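Local coordinates for uncharacterized protein (Bacteroides ovatus, PDB 4IRT), which is of unknown function but is a BNR-repeat beta-propeller, a putative neuraminidase that may act on sialic acid-containing glycans, at residues A[366-370]-A[380-384]. Residues are numbered along the deposited sequence; the frame is centred on the assembly and turned at random.
Sequences EPSHD and LHLFV
His369 and Leu382 form a single antiparallel beta bridge, a non-hydrogen-bonded pair whose CA atoms approach to 4.4 Å. It is framed by two backbone bonds, Phe383 N to Ser368 O and Asp370 N to His381 O, each 3.0 Å long. With directions 129° apart, the chains splay instead of continuing as paired strands. A water extends the pairing, donating to Asp370 O at 2.6 Å and accepting from His381 N. The bridge lies at the edge of a blade of the beta-propeller, in the sheet where strand 5-12, from the N-terminus, joins 401-407 and 381-385, closing the ring; helix 371-377 links the two segments.

Side chains divide between two faces. On one, His369 CB packs against Leu382 CD2 at 3.6 Å, while the imidazole and the Leu380 side chain cross at about a right angle, His369 CD2 lying 3.9 Å from Leu380 CD1. This follows from Leu380 CG standing anti to the backbone N (chi1 -179°). Ile329 of the neighbouring blade touches both leucines. On the other face, Ser368 OG, in one of its two conformations, bonds Ser27 OG and rests 3.5 Å from Phe383 CB. Nearby, Asp370 caps the helix through OD1 and Leu373 N; its OD2 bonds Thr30 and Gln35, and Gln35 NE2 also meets His381 ND1, tying the two segments through a shared amide.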
loop_
_atom_site.group_PDB
_atom_site.type_symbol
_atom_site.label_atom_id
_atom_site.label_comp_id
_atom_site.label_asym_id
_atom_site.label_seq_id
_atom_site.Cartn_x
_atom_site.Cartn_y
_atom_site.Cartn_z
ATOM N N GLU A 366 6.409 -5.956 6.523
ATOM C CA GLU A 366 5.012 -5.665 6.413
ATOM C C GLU A 366 4.464 -6.245 5.121
ATOM O O GLU A 366 5.188 -6.393 4.126
ATOM C CB GLU A 366 4.749 -4.166 6.460
ATOM C CG GLU A 366 5.317 -3.418 7.653
ATOM C CD GLU A 366 4.931 -1.952 7.626
ATOM O OE1 GLU A 366 5.293 -1.243 6.655
ATOM O OE2 GLU A 366 4.300 -1.494 8.595
ATOM N N PRO A 367 3.161 -6.548 5.092
ATOM C CA PRO A 367 2.589 -7.125 3.876
ATOM C C PRO A 367 2.395 -6.191 2.703
ATOM O O PRO A 367 2.069 -5.005 2.875
ATOM C CB PRO A 367 1.203 -7.609 4.315
ATOM C CG PRO A 367 0.895 -6.780 5.544
ATOM C CD PRO A 367 2.193 -6.472 6.202
ATOM N N SER A 368 2.676 -6.741 1.513
ATOM C CA SER A 368 2.169 -6.204 0.253
ATOM C C SER A 368 1.713 -7.430 -0.563
ATOM O O SER A 368 2.221 -8.559 -0.368
ATOM C CB SER A 368 3.217 -5.354 -0.499
ATOM O OG SER A 368 4.440 -6.047 -0.675
ATOM N N HIS A 369 0.716 -7.237 -1.414
ATOM C CA HIS A 369 0.082 -8.358 -2.126
ATOM C C HIS A 369 -0.266 -8.011 -3.562
ATOM O O HIS A 369 -0.266 -6.828 -3.967
ATOM C CB HIS A 369 -1.187 -8.808 -1.367
ATOM C CG HIS A 369 -2.412 -7.956 -1.607
ATOM N ND1 HIS A 369 -2.645 -6.764 -0.963
ATOM C CD2 HIS A 369 -3.510 -8.187 -2.367
ATOM C CE1 HIS A 369 -3.820 -6.279 -1.335
ATOM N NE2 HIS A 369 -4.364 -7.119 -2.196
ATOM N N ASP A 370 -0.586 -9.047 -4.324
ATOM C CA ASP A 370 -0.867 -8.922 -5.737
ATOM C C ASP A 370 -2.329 -8.503 -5.843
ATOM O O ASP A 370 -3.256 -9.334 -5.920
ATOM C CB ASP A 370 -0.563 -10.217 -6.455
ATOM C CG ASP A 370 -0.678 -10.116 -7.951
ATOM O OD1 ASP A 370 -1.410 -9.237 -8.459
ATOM O OD2 ASP A 370 -0.008 -10.942 -8.618
ATOM N N LEU A 380 -4.831 -14.949 -3.356
ATOM C CA LEU A 380 -4.046 -14.031 -2.520
ATOM C C LEU A 380 -2.599 -14.471 -2.505
ATOM O O LEU A 380 -2.252 -15.519 -1.901
ATOM C CB LEU A 380 -4.575 -13.995 -1.078
ATOM C CG LEU A 380 -3.900 -13.069 -0.067
ATOM C CD1 LEU A 380 -3.969 -11.633 -0.583
ATOM C CD2 LEU A 380 -4.565 -13.200 1.298
ATOM N N HIS A 381 -1.775 -13.686 -3.168
ATOM C CA HIS A 381 -0.336 -13.906 -3.221
ATOM C C HIS A 381 0.312 -12.744 -2.517
ATOM O O HIS A 381 -0.016 -11.575 -2.792
ATOM C CB HIS A 381 0.147 -13.994 -4.660
ATOM C CG HIS A 381 -0.226 -15.273 -5.353
ATOM N ND1 HIS A 381 0.348 -15.649 -6.546
ATOM C CD2 HIS A 381 -1.116 -16.255 -5.040
ATOM C CE1 HIS A 381 -0.167 -16.804 -6.944
ATOM N NE2 HIS A 381 -1.063 -17.192 -6.051
ATOM N N LEU A 382 1.192 -13.084 -1.587
ATOM C CA LEU A 382 1.925 -12.120 -0.783
ATOM C C LEU A 382 3.412 -12.116 -1.121
ATOM O O LEU A 382 4.041 -13.180 -1.309
ATOM C CB LEU A 382 1.751 -12.458 0.703
ATOM C CG LEU A 382 0.345 -12.479 1.288
ATOM C CD1 LEU A 382 0.317 -13.060 2.693
ATOM C CD2 LEU A 382 -0.186 -11.057 1.313
ATOM N N PHE A 383 3.980 -10.910 -1.117
ATOM C CA PHE A 383 5.423 -10.678 -1.139
ATOM C C PHE A 383 5.956 -10.924 0.273
ATOM O O PHE A 383 5.644 -10.178 1.206
ATOM C CB PHE A 383 5.723 -9.229 -1.580
ATOM C CG PHE A 383 7.208 -8.921 -1.803
ATOM C CD1 PHE A 383 8.103 -8.842 -0.728
ATOM C CD2 PHE A 383 7.713 -8.705 -3.080
ATOM C CE1 PHE A 383 9.472 -8.563 -0.925
ATOM C CE2 PHE A 383 9.058 -8.413 -3.278
ATOM C CZ PHE A 383 9.959 -8.352 -2.207
ATOM N N VAL A 384 6.776 -11.950 0.433
ATOM C CA VAL A 384 7.249 -12.364 1.760
ATOM C C VAL A 384 8.783 -12.432 1.758
ATOM O O VAL A 384 9.373 -13.110 0.940
ATOM C CB VAL A 384 6.646 -13.718 2.141
ATOM C CG1 VAL A 384 7.250 -14.252 3.434
ATOM C CG2 VAL A 384 5.139 -13.571 2.311
HETATM O O HOH W 1 -3.262 -11.586 -4.539
#